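Local coordinates for DNA ligase (Alteromonas mediterranea, PDB 6GDR), which probably seals nicks in DNA as a minimal Lig E-type ligase that binds adenosine monophosphate and DNA, at residues Leu35-Leu47 against Phe61-Trp75. Numbering follows the deposited sequence.
With AMP (adenosine monophosphate), chain G; nucleotides of chain B.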
ATOM      1  N   LEU D  35      -0.001   3.273  -5.752  1.00 44.33           N
ATOM      2  CA  LEU D  35      -1.435   3.291  -6.005  1.00 48.70           C
ATOM      3  C   LEU D  35      -2.152   2.573  -4.869  1.00 48.25           C
ATOM      4  O   LEU D  35      -1.903   1.388  -4.622  1.00 44.86           O
ATOM      5  CB  LEU D  35      -1.752   2.635  -7.348  1.00 35.09           C
ATOM      6  CG  LEU D  35      -0.943   3.165  -8.537  1.00 45.18           C
ATOM      7  CD1 LEU D  35      -1.366   2.474  -9.823  1.00 50.58           C
ATOM      8  CD2 LEU D  35      -1.085   4.676  -8.675  1.00 46.92           C
ATOM      9  N   ASP D  36      -3.044   3.290  -4.187  1.00 42.49           N
ATOM     10  CA  ASP D  36      -3.764   2.754  -3.034  1.00 40.64           C
ATOM     11  C   ASP D  36      -4.900   1.868  -3.539  1.00 46.68           C
ATOM     12  O   ASP D  36      -6.076   2.242  -3.543  1.00 50.62           O
ATOM     13  CB  ASP D  36      -4.281   3.886  -2.155  1.00 41.96           C
ATOM     14  CG  ASP D  36      -4.804   3.399  -0.820  1.00 39.48           C
ATOM     15  OD1 ASP D  36      -4.586   2.216  -0.486  1.00 39.28           O
ATOM     16  OD2 ASP D  36      -5.434   4.203  -0.102  1.00 47.70           O
ATOM     17  N   GLY D  37      -4.531   0.665  -3.974  1.00 42.33           N
ATOM     18  CA  GLY D  37      -5.470  -0.298  -4.503  1.00 44.11           C
ATOM     19  C   GLY D  37      -5.352  -1.632  -3.789  1.00 47.26           C
ATOM     20  O   GLY D  37      -5.029  -1.707  -2.601  1.00 47.67           O
ATOM     21  N   ILE D  38      -5.626  -2.696  -4.541  1.00 38.13           N
ATOM     22  CA  ILE D  38      -5.521  -4.067  -4.057  1.00 46.02           C
ATOM     23  C   ILE D  38      -4.455  -4.775  -4.877  1.00 45.71           C
ATOM     24  O   ILE D  38      -4.512  -4.771  -6.113  1.00 49.38           O
ATOM     25  CB  ILE D  38      -6.865  -4.814  -4.158  1.00 48.36           C
ATOM     26  CG1 ILE D  38      -7.949  -4.109  -3.334  1.00 55.28           C
ATOM     27  CG2 ILE D  38      -6.704  -6.267  -3.715  1.00 42.05           C
ATOM     28  CD1 ILE D  38      -7.734  -4.154  -1.830  1.00 49.78           C
ATOM     29  N   ARG D  39      -3.492  -5.385  -4.194  1.00 41.18           N
ATOM     30  CA  ARG D  39      -2.470  -6.160  -4.883  1.00 38.80           C
ATOM     31  C   ARG D  39      -3.079  -7.437  -5.445  1.00 48.71           C
ATOM     32  O   ARG D  39      -3.892  -8.098  -4.793  1.00 52.42           O
ATOM     33  CB  ARG D  39      -1.324  -6.507  -3.935  1.00 53.28           C
ATOM     34  CG  ARG D  39      -0.122  -7.132  -4.628  1.00 47.08           C
ATOM     35  CD  ARG D  39       0.879  -7.685  -3.628  1.00 59.80           C
ATOM     36  NE  ARG D  39       2.243  -7.656  -4.149  1.00 62.48           N
ATOM     37  CZ  ARG D  39       2.736  -8.536  -5.015  1.00 68.64           C
ATOM     38  NH1 ARG D  39       1.981  -9.528  -5.473  1.00 61.45           N
ATOM     39  NH2 ARG D  39       3.991  -8.421  -5.427  1.00 63.11           N
ATOM     40  N   ALA D  40      -2.678  -7.785  -6.664  1.00 35.34           N
ATOM     41  CA  ALA D  40      -3.202  -8.971  -7.323  1.00 47.83           C
ATOM     42  C   ALA D  40      -2.134  -9.557  -8.231  1.00 39.90           C
ATOM     43  O   ALA D  40      -1.446  -8.823  -8.948  1.00 38.90           O
ATOM     44  CB  ALA D  40      -4.464  -8.654  -8.133  1.00 43.03           C
ATOM     45  N   ARG D  41      -2.003 -10.879  -8.195  1.00 33.41           N
ATOM     46  CA  ARG D  41      -1.104 -11.606  -9.079  1.00 39.05           C
ATOM     47  C   ARG D  41      -1.913 -12.256 -10.194  1.00 49.93           C
ATOM     48  O   ARG D  41      -2.911 -12.935  -9.929  1.00 45.80           O
ATOM     49  CB  ARG D  41      -0.314 -12.664  -8.309  1.00 53.25           C
ATOM     50  CG  ARG D  41       0.275 -13.754  -9.191  1.00 58.09           C
ATOM     51  CD  ARG D  41       1.393 -14.495  -8.481  1.00 50.22           C
ATOM     52  NE  ARG D  41       2.571 -13.654  -8.304  1.00 62.88           N
ATOM     53  CZ  ARG D  41       3.646 -14.003  -7.604  1.00 59.38           C
ATOM     54  NH1 ARG D  41       3.701 -15.184  -7.003  1.00 65.41           N
ATOM     55  NH2 ARG D  41       4.670 -13.167  -7.502  1.00 59.44           N
ATOM     56  N   TRP D  42      -1.482 -12.042 -11.433  1.00 57.12           N
ATOM     57  CA  TRP D  42      -2.135 -12.627 -12.596  1.00 56.67           C
ATOM     58  C   TRP D  42      -1.470 -13.959 -12.921  1.00 50.12           C
ATOM     59  O   TRP D  42      -0.286 -13.998 -13.268  1.00 52.53           O
ATOM     60  CB  TRP D  42      -2.060 -11.676 -13.790  1.00 62.65           C
ATOM     61  CG  TRP D  42      -2.608 -12.252 -15.061  1.00 60.41           C
ATOM     62  CD1 TRP D  42      -1.959 -12.363 -16.257  1.00 71.23           C
ATOM     63  CD2 TRP D  42      -3.915 -12.802 -15.261  1.00 55.90           C
ATOM     64  NE1 TRP D  42      -2.784 -12.942 -17.190  1.00 72.86           N
ATOM     65  CE2 TRP D  42      -3.990 -13.223 -16.604  1.00 71.68           C
ATOM     66  CE3 TRP D  42      -5.031 -12.978 -14.437  1.00 56.54           C
ATOM     67  CZ2 TRP D  42      -5.134 -13.808 -17.141  1.00 69.87           C
ATOM     68  CZ3 TRP D  42      -6.166 -13.560 -14.972  1.00 68.45           C
ATOM     69  CH2 TRP D  42      -6.208 -13.968 -16.310  1.00 66.19           C
ATOM     70  N   ASP D  43      -2.230 -15.044 -12.795  1.00 76.08           N
ATOM     71  CA  ASP D  43      -1.721 -16.391 -13.022  1.00 70.35           C
ATOM     72  C   ASP D  43      -1.660 -16.765 -14.498  1.00 74.55           C
ATOM     73  O   ASP D  43      -1.210 -17.870 -14.820  1.00 73.57           O
ATOM     74  CB  ASP D  43      -2.602 -17.399 -12.273  1.00 70.37           C
ATOM     75  CG  ASP D  43      -1.993 -18.785 -12.218  1.00 72.89           C
ATOM     76  OD1 ASP D  43      -0.792 -18.925 -12.526  1.00110.77           O
ATOM     77  OD2 ASP D  43      -2.720 -19.738 -11.868  1.00 85.64           O
ATOM     78  N   GLY D  44      -2.093 -15.885 -15.398  1.00 76.06           N
ATOM     79  CA  GLY D  44      -2.251 -16.251 -16.790  1.00 58.23           C
ATOM     80  C   GLY D  44      -3.646 -16.792 -17.026  1.00 68.37           C
ATOM     81  O   GLY D  44      -4.188 -16.685 -18.132  1.00 72.54           O
ATOM     82  N   THR D  45      -4.233 -17.376 -15.978  1.00 65.96           N
ATOM     83  CA  THR D  45      -5.609 -17.844 -15.998  1.00 62.40           C
ATOM     84  C   THR D  45      -6.477 -17.214 -14.923  1.00 68.26           C
ATOM     85  O   THR D  45      -7.703 -17.222 -15.068  1.00 61.02           O
ATOM     86  CB  THR D  45      -5.662 -19.372 -15.819  1.00 59.07           C
ATOM     87  OG1 THR D  45      -4.784 -20.004 -16.759  1.00 88.88           O
ATOM     88  CG2 THR D  45      -7.079 -19.900 -16.023  1.00 61.81           C
ATOM     89  N   GLU D  46      -5.889 -16.662 -13.864  1.00 69.09           N
ATOM     90  CA  GLU D  46      -6.649 -16.342 -12.666  1.00 57.62           C
ATOM     91  C   GLU D  46      -5.938 -15.241 -11.890  1.00 65.99           C
ATOM     92  O   GLU D  46      -4.707 -15.168 -11.878  1.00 62.26           O
ATOM     93  CB  GLU D  46      -6.813 -17.595 -11.800  1.00 60.94           C
ATOM     94  CG  GLU D  46      -7.755 -17.456 -10.627  1.00 75.90           C
ATOM     95  CD  GLU D  46      -7.856 -18.741  -9.830  1.00 78.77           C
ATOM     96  OE1 GLU D  46      -6.848 -19.478  -9.762  1.00 63.72           O
ATOM     97  OE2 GLU D  46      -8.941 -19.025  -9.283  1.00 86.80           O
ATOM     98  N   LEU D  47      -6.731 -14.389 -11.246  1.00 63.03           N
ATOM     99  CA  LEU D  47      -6.223 -13.356 -10.355  1.00 48.22           C
ATOM    100  C   LEU D  47      -6.302 -13.831  -8.910  1.00 47.54           C
ATOM    101  O   LEU D  47      -7.230 -14.549  -8.525  1.00 50.61           O
ATOM    102  CB  LEU D  47      -7.016 -12.058 -10.508  1.00 50.48           C
ATOM    103  CG  LEU D  47      -6.792 -11.242 -11.779  1.00 55.39           C
ATOM    104  CD1 LEU D  47      -7.883 -10.193 -11.922  1.00 48.24           C
ATOM    105  CD2 LEU D  47      -5.419 -10.587 -11.760  1.00 61.52           C
ATOM    106  N   PHE D  61     -13.044  -8.871 -17.968  1.00 71.45           N
ATOM    107  CA  PHE D  61     -11.997  -8.081 -17.333  1.00 62.01           C
ATOM    108  C   PHE D  61     -10.613  -8.640 -17.635  1.00 57.10           C
ATOM    109  O   PHE D  61      -9.634  -7.885 -17.674  1.00 59.48           O
ATOM    110  CB  PHE D  61     -12.232  -8.028 -15.823  1.00 66.73           C
ATOM    111  CG  PHE D  61     -11.384  -7.012 -15.113  1.00 69.11           C
ATOM    112  CD1 PHE D  61     -11.809  -5.700 -14.996  1.00 61.64           C
ATOM    113  CD2 PHE D  61     -10.167  -7.369 -14.560  1.00 71.85           C
ATOM    114  CE1 PHE D  61     -11.034  -4.761 -14.343  1.00 60.79           C
ATOM    115  CE2 PHE D  61      -9.387  -6.434 -13.905  1.00 61.72           C
ATOM    116  CZ  PHE D  61      -9.822  -5.129 -13.797  1.00 65.27           C
ATOM    117  N   THR D  62     -10.511  -9.950 -17.857  1.00 49.94           N
ATOM    118  CA  THR D  62      -9.237 -10.607 -18.123  1.00 65.29           C
ATOM    119  C   THR D  62      -9.137 -11.132 -19.549  1.00 70.75           C
ATOM    120  O   THR D  62      -8.155 -11.804 -19.883  1.00 62.49           O
ATOM    121  CB  THR D  62      -9.020 -11.759 -17.137  1.00 69.34           C
ATOM    122  OG1 THR D  62      -9.977 -12.796 -17.390  1.00 87.69           O
ATOM    123  CG2 THR D  62      -9.171 -11.276 -15.701  1.00 71.30           C
ATOM    124  N   ALA D  63     -10.122 -10.844 -20.395  1.00 77.27           N
ATOM    125  CA  ALA D  63     -10.117 -11.363 -21.755  1.00 71.46           C
ATOM    126  C   ALA D  63      -8.890 -10.872 -22.512  1.00 65.05           C
ATOM    127  O   ALA D  63      -8.586  -9.676 -22.520  1.00 70.94           O
ATOM    128  CB  ALA D  63     -11.391 -10.940 -22.483  1.00 65.06           C
ATOM    129  N   ASN D  64      -8.181 -11.808 -23.142  1.00 69.38           N
ATOM    130  CA  ASN D  64      -7.027 -11.540 -23.996  1.00 70.57           C
ATOM    131  C   ASN D  64      -5.804 -11.070 -23.219  1.00 77.31           C
ATOM    132  O   ASN D  64      -4.843 -10.586 -23.831  1.00 65.45           O
ATOM    133  CB  ASN D  64      -7.357 -10.513 -25.086  1.00 69.44           C
ATOM    134  CG  ASN D  64      -8.482 -10.971 -25.995  1.00 63.56           C
ATOM    135  OD1 ASN D  64      -9.514 -10.312 -26.107  1.00 65.51           O
ATOM    136  ND2 ASN D  64      -8.283 -12.110 -26.650  1.00 70.95           N
ATOM    137  N   TRP D  65      -5.801 -11.200 -21.891  1.00 74.80           N
ATOM    138  CA  TRP D  65      -4.613 -10.863 -21.127  1.00 65.13           C
ATOM    139  C   TRP D  65      -3.473 -11.813 -21.491  1.00 56.14           C
ATOM    140  O   TRP D  65      -3.706 -12.915 -21.993  1.00 72.91           O
ATOM    141  CB  TRP D  65      -4.896 -10.938 -19.626  1.00 70.52           C
ATOM    142  CG  TRP D  65      -5.608  -9.739 -19.073  1.00 69.74           C
ATOM    143  CD1 TRP D  65      -6.343  -8.824 -19.769  1.00 65.80           C
ATOM    144  CD2 TRP D  65      -5.642  -9.321 -17.703  1.00 66.08           C
ATOM    145  NE1 TRP D  65      -6.836  -7.866 -18.916  1.00 66.57           N
ATOM    146  CE2 TRP D  65      -6.419  -8.149 -17.642  1.00 61.94           C
ATOM    147  CE3 TRP D  65      -5.091  -9.827 -16.522  1.00 63.95           C
ATOM    148  CZ2 TRP D  65      -6.660  -7.474 -16.447  1.00 64.86           C
ATOM    149  CZ3 TRP D  65      -5.330  -9.157 -15.337  1.00 61.89           C
ATOM    150  CH2 TRP D  65      -6.108  -7.993 -15.308  1.00 62.84           C
ATOM    151  N   PRO D  66      -2.226 -11.406 -21.248  1.00 58.04           N
ATOM    152  CA  PRO D  66      -1.096 -12.292 -21.553  1.00 62.27           C
ATOM    153  C   PRO D  66      -1.178 -13.599 -20.779  1.00 69.25           C
ATOM    154  O   PRO D  66      -1.925 -13.738 -19.807  1.00 70.64           O
ATOM    155  CB  PRO D  66       0.128 -11.470 -21.129  1.00 65.65           C
ATOM    156  CG  PRO D  66      -0.335 -10.056 -21.144  1.00 55.76           C
ATOM    157  CD  PRO D  66      -1.778 -10.092 -20.755  1.00 60.58           C
ATOM    158  N   LYS D  67      -0.389 -14.571 -21.229  1.00 64.63           N
ATOM    159  CA  LYS D  67      -0.310 -15.882 -20.586  1.00 65.30           C
ATOM    160  C   LYS D  67       0.991 -16.009 -19.794  1.00 65.47           C
ATOM    161  O   LYS D  67       1.802 -16.914 -20.000  1.00 81.01           O
ATOM    162  CB  LYS D  67      -0.431 -16.988 -21.632  1.00 66.68           C
ATOM    163  CG  LYS D  67      -1.766 -17.013 -22.373  1.00 77.90           C
ATOM    164  CD  LYS D  67      -2.945 -17.329 -21.457  1.00 71.82           C
ATOM    165  CE  LYS D  67      -2.830 -18.715 -20.836  1.00 84.55           C
ATOM    166  NZ  LYS D  67      -4.064 -19.107 -20.101  1.00 76.83           N
ATOM    167  N   ALA D  68       1.179 -15.072 -18.868  1.00 71.70           N
ATOM    168  CA  ALA D  68       2.366 -15.034 -18.028  1.00 63.44           C
ATOM    169  C   ALA D  68       1.962 -14.630 -16.618  1.00 65.87           C
ATOM    170  O   ALA D  68       0.809 -14.279 -16.354  1.00 56.59           O
ATOM    171  CB  ALA D  68       3.417 -14.065 -18.587  1.00 65.09           C
ATOM    172  N   THR D  69       2.930 -14.686 -15.707  1.00 72.78           N
ATOM    173  CA  THR D  69       2.709 -14.308 -14.318  1.00 62.94           C
ATOM    174  C   THR D  69       3.083 -12.844 -14.127  1.00 61.82           C
ATOM    175  O   THR D  69       4.203 -12.436 -14.452  1.00 51.28           O
ATOM    176  CB  THR D  69       3.523 -15.194 -13.375  1.00 67.74           C
ATOM    177  OG1 THR D  69       3.209 -16.570 -13.623  1.00 62.22           O
ATOM    178  CG2 THR D  69       3.206 -14.867 -11.920  1.00 70.32           C
ATOM    179  N   ILE D  70       2.144 -12.057 -13.604  1.00 48.05           N
ATOM    180  CA  ILE D  70       2.315 -10.615 -13.465  1.00 61.33           C
ATOM    181  C   ILE D  70       1.734 -10.176 -12.128  1.00 65.11           C
ATOM    182  O   ILE D  70       0.656 -10.630 -11.727  1.00 52.84           O
ATOM    183  CB  ILE D  70       1.641  -9.849 -14.626  1.00 58.42           C
ATOM    184  CG1 ILE D  70       2.211 -10.303 -15.975  1.00 56.97           C
ATOM    185  CG2 ILE D  70       1.827  -8.343 -14.450  1.00 54.77           C
ATOM    186  CD1 ILE D  70       1.464  -9.762 -17.181  1.00 52.80           C
ATOM    187  N   ASP D  71       2.450  -9.290 -11.441  1.00 55.09           N
ATOM    188  CA  ASP D  71       1.970  -8.662 -10.216  1.00 44.16           C
ATOM    189  C   ASP D  71       1.484  -7.256 -10.538  1.00 48.79           C
ATOM    190  O   ASP D  71       2.158  -6.510 -11.256  1.00 50.25           O
ATOM    191  CB  ASP D  71       3.072  -8.609  -9.155  1.00 59.15           C
ATOM    192  CG  ASP D  71       3.334  -9.958  -8.516  1.00 61.75           C
ATOM    193  OD1 ASP D  71       2.393 -10.776  -8.447  1.00 53.12           O
ATOM    194  OD2 ASP D  71       4.479 -10.198  -8.079  1.00 62.15           O
ATOM    195  N   GLY D  72       0.316  -6.897 -10.003  1.00 36.99           N
ATOM    196  CA  GLY D  72      -0.272  -5.606 -10.300  1.00 60.85           C
ATOM    197  C   GLY D  72      -1.140  -5.113  -9.165  1.00 49.57           C
ATOM    198  O   GLY D  72      -1.374  -5.812  -8.175  1.00 47.23           O
ATOM    199  N   GLU D  73      -1.615  -3.880  -9.326  1.00 44.10           N
ATOM    200  CA  GLU D  73      -2.447  -3.208  -8.335  1.00 38.82           C
ATOM    201  C   GLU D  73      -3.794  -2.892  -8.970  1.00 51.01           C
ATOM    202  O   GLU D  73      -3.883  -2.026  -9.846  1.00 44.29           O
ATOM    203  CB  GLU D  73      -1.772  -1.933  -7.837  1.00 47.27           C
ATOM    204  CG  GLU D  73      -2.374  -1.375  -6.559  1.00 44.46           C
ATOM    205  CD  GLU D  73      -1.955  -2.158  -5.333  1.00 40.40           C
ATOM    206  OE1 GLU D  73      -1.014  -2.972  -5.439  1.00 43.18           O
ATOM    207  OE2 GLU D  73      -2.565  -1.959  -4.263  1.00 42.03           O
ATOM    208  N   LEU D  74      -4.840  -3.592  -8.535  1.00 44.68           N
ATOM    209  CA  LEU D  74      -6.190  -3.267  -8.974  1.00 45.50           C
ATOM    210  C   LEU D  74      -6.586  -1.915  -8.396  1.00 49.30           C
ATOM    211  O   LEU D  74      -6.638  -1.745  -7.174  1.00 51.00           O
ATOM    212  CB  LEU D  74      -7.168  -4.357  -8.543  1.00 40.87           C
ATOM    213  CG  LEU D  74      -6.913  -5.738  -9.151  1.00 58.16           C
ATOM    214  CD1 LEU D  74      -7.853  -6.767  -8.552  1.00 50.21           C
ATOM    215  CD2 LEU D  74      -7.060  -5.700 -10.665  1.00 47.86           C
ATOM    216  N   TRP D  75      -6.869  -0.956  -9.275  1.00 41.85           N
ATOM    217  CA  TRP D  75      -6.926   0.441  -8.878  1.00 44.13           C
ATOM    218  C   TRP D  75      -7.824   1.201  -9.842  1.00 50.92           C
ATOM    219  O   TRP D  75      -7.877   0.896 -11.036  1.00 59.56           O
ATOM    220  CB  TRP D  75      -5.512   1.037  -8.854  1.00 38.79           C
ATOM    221  CG  TRP D  75      -5.415   2.474  -8.446  1.00 41.44           C
ATOM    222  CD1 TRP D  75      -5.534   2.980  -7.185  1.00 56.88           C
ATOM    223  CD2 TRP D  75      -5.137   3.588  -9.302  1.00 46.78           C
ATOM    224  NE1 TRP D  75      -5.359   4.344  -7.205  1.00 45.48           N
ATOM    225  CE2 TRP D  75      -5.115   4.741  -8.493  1.00 50.75           C
ATOM    226  CE3 TRP D  75      -4.912   3.723 -10.676  1.00 49.34           C
ATOM    227  CZ2 TRP D  75      -4.877   6.013  -9.011  1.00 47.06           C
ATOM    228  CZ3 TRP D  75      -4.678   4.987 -11.189  1.00 48.37           C
ATOM    229  CH2 TRP D  75      -4.663   6.115 -10.359  1.00 42.14           C
TER
HETATM  230  P   AMP G 300       2.678  -1.942   1.754  1.00127.79           P
HETATM  231  O1P AMP G 300       1.752  -1.024   0.989  1.00157.78           O
HETATM  232  O2P AMP G 300       3.476  -1.378   2.905  1.00105.70           O
HETATM  233  O5' AMP G 300       3.703  -2.600   0.702  1.00112.56           O
HETATM  234  C5' AMP G 300       3.757  -2.095  -0.629  1.00 91.44           C
HETATM  235  C4' AMP G 300       2.559  -2.601  -1.429  1.00107.46           C
HETATM  236  O4' AMP G 300       2.058  -1.557  -2.269  1.00100.79           O
HETATM  237  C3' AMP G 300       2.861  -3.794  -2.321  1.00 80.32           C
HETATM  238  O3' AMP G 300       2.197  -4.958  -1.815  1.00 93.16           O
HETATM  239  C2' AMP G 300       2.343  -3.419  -3.696  1.00 82.98           C
HETATM  240  O2' AMP G 300       1.448  -4.408  -4.205  1.00 86.99           O
HETATM  241  C1' AMP G 300       1.605  -2.097  -3.514  1.00 86.77           C
HETATM  242  N9  AMP G 300       1.799  -1.081  -4.585  1.00 81.28           N
HETATM  243  C8  AMP G 300       0.851  -0.177  -4.902  1.00 80.34           C
HETATM  244  N7  AMP G 300       1.265   0.638  -5.903  1.00 57.43           N
HETATM  245  C5  AMP G 300       2.505   0.255  -6.246  1.00 71.27           C
HETATM  246  C6  AMP G 300       3.513   0.699  -7.234  1.00 62.45           C
HETATM  247  N6  AMP G 300       3.253   1.736  -8.058  1.00 61.51           N
HETATM  248  N1  AMP G 300       4.690   0.042  -7.280  1.00 62.83           N
HETATM  249  C2  AMP G 300       4.956  -0.991  -6.459  1.00 66.49           C
HETATM  250  N3  AMP G 300       4.082  -1.442  -5.538  1.00 57.58           N
HETATM  251  C4  AMP G 300       2.859  -0.879  -5.382  1.00 75.53           C
ATOM    252  P    DC B  10      -3.625  -5.666  -0.055  1.00 45.64           P
ATOM    253  OP1  DC B  10      -3.190  -5.407  -1.446  1.00 47.18           O
ATOM    254  OP2  DC B  10      -2.978  -6.746   0.725  1.00 41.88           O
ATOM    255  O5'  DC B  10      -3.522  -4.303   0.774  1.00 44.59           O
ATOM    256  C5'  DC B  10      -4.133  -3.132   0.258  1.00 37.05           C
ATOM    257  C4'  DC B  10      -4.302  -2.072   1.331  1.00 40.00           C
ATOM    258  O4'  DC B  10      -5.145  -2.574   2.398  1.00 42.94           O
ATOM    259  C3'  DC B  10      -3.028  -1.647   2.032  1.00 29.32           C
ATOM    260  O3'  DC B  10      -2.305  -0.698   1.255  1.00 47.59           O
ATOM    261  C2'  DC B  10      -3.570  -1.055   3.328  1.00 44.68           C
ATOM    262  C1'  DC B  10      -4.812  -1.909   3.610  1.00 39.22           C
ATOM    263  N1   DC B  10      -4.597  -2.926   4.677  1.00 40.07           N
ATOM    264  C2   DC B  10      -4.880  -2.603   6.009  1.00 42.91           C
ATOM    265  O2   DC B  10      -5.318  -1.479   6.278  1.00 45.81           O
ATOM    266  N3   DC B  10      -4.670  -3.536   6.969  1.00 40.14           N
ATOM    267  C4   DC B  10      -4.196  -4.738   6.640  1.00 42.46           C
ATOM    268  N4   DC B  10      -4.005  -5.623   7.622  1.00 33.41           N
ATOM    269  C5   DC B  10      -3.898  -5.084   5.289  1.00 38.94           C
ATOM    270  C6   DC B  10      -4.110  -4.156   4.351  1.00 49.95           C
ATOM    271  P    DC B   9      -5.476 -10.993   2.015  1.00 41.48           P
ATOM    272  OP1  DC B   9      -4.810 -11.534   0.778  1.00 41.24           O
ATOM    273  OP2  DC B   9      -4.488 -10.801   3.131  1.00 46.20           O
ATOM    274  O5'  DC B   9      -6.246  -9.657   1.711  1.00 47.05           O
ATOM    275  C5'  DC B   9      -5.923  -8.942   0.541  1.00 51.69           C
ATOM    276  C4'  DC B   9      -6.739  -7.648   0.516  1.00 55.26           C
ATOM    277  O4'  DC B   9      -7.689  -7.675   1.387  1.00 37.81           O
ATOM    278  C3'  DC B   9      -5.824  -6.454   0.962  1.00 47.63           C
ATOM    279  O3'  DC B   9      -5.204  -5.958  -0.102  1.00 45.38           O
ATOM    280  C2'  DC B   9      -6.820  -5.452   1.574  1.00 46.20           C
ATOM    281  C1'  DC B   9      -7.734  -6.217   2.132  1.00 56.20           C
ATOM    282  N1   DC B   9      -7.471  -6.377   3.492  1.00 37.61           N
ATOM    283  C2   DC B   9      -7.965  -5.398   4.445  1.00 45.32           C
ATOM    284  O2   DC B   9      -8.607  -4.439   4.058  1.00 46.03           O
ATOM    285  N3   DC B   9      -7.691  -5.567   5.874  1.00 37.59           N
ATOM    286  C4   DC B   9      -6.946  -6.672   6.343  1.00 47.55           C
ATOM    287  N4   DC B   9      -6.695  -6.813   7.726  1.00 41.68           N
ATOM    288  C5   DC B   9      -6.441  -7.670   5.382  1.00 53.77           C
ATOM    289  C6   DC B   9      -6.714  -7.503   3.958  1.00 50.30           C
TER
HETATM  290  O   HOH W   1      -4.203   5.966  -5.166  1.00 43.78           O
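Asp-71 is shared by Arg-39 and Arg-41 of the neighbouring strand, a worked example of one carboxylate bridging two guanidinium groups, of which Arg-39 alone reaches the nucleotide. Arg-41 approaches side-on, NE 2.9 Å from Asp-71 OD1 and NH2 3.0 Å from Asp-71 OD2, the two flat groups nearly coplanar (9°). A bend at its chi3 turns the guanidinium onto the carboxylate. The guanidinium of Arg-39 is turned 68° from the carboxylate plane and its bonds are weak, NH2 standing 3.2 Å from Asp-71 OD2. Its extended chain runs past the AMP ribose, which gives its O2' proton to Glu-73 OE1. Leu-35 N donates to adenine N7 (2.9 Å), while Leu-35 CB sits over the five-membered ring of Trp-75.

Behind these groups, strands 38-42 and 70-75 pair antiparallel, and Ala-40 and Gly-72 exchange two backbone bonds. On the face bearing Ala-40, Leu-74 and Ile-70, Trp-42 receives the edge of Trp-65 in a T-shaped stack (planes at 75°), and Trp-42 NE1 donates to Pro-66 O at 2.9 Å, fixing the indole's rotation. Helices 81-89 and 142-154 add to this face.

One face of the ribbon is thus hydrophobic core and the other carries Arg-39, Arg-41, Asp-71 and Glu-73, within the nucleotide-binding domain of this ligase. With Arg-39 N bonded to OP1 of DC10 of chain B (2.8 Å), strand 38-42 touches both nucleotide and DNA; sharing Asp-71 probably tempers the arginines' charge and steadies Arg-39 beside the ribose.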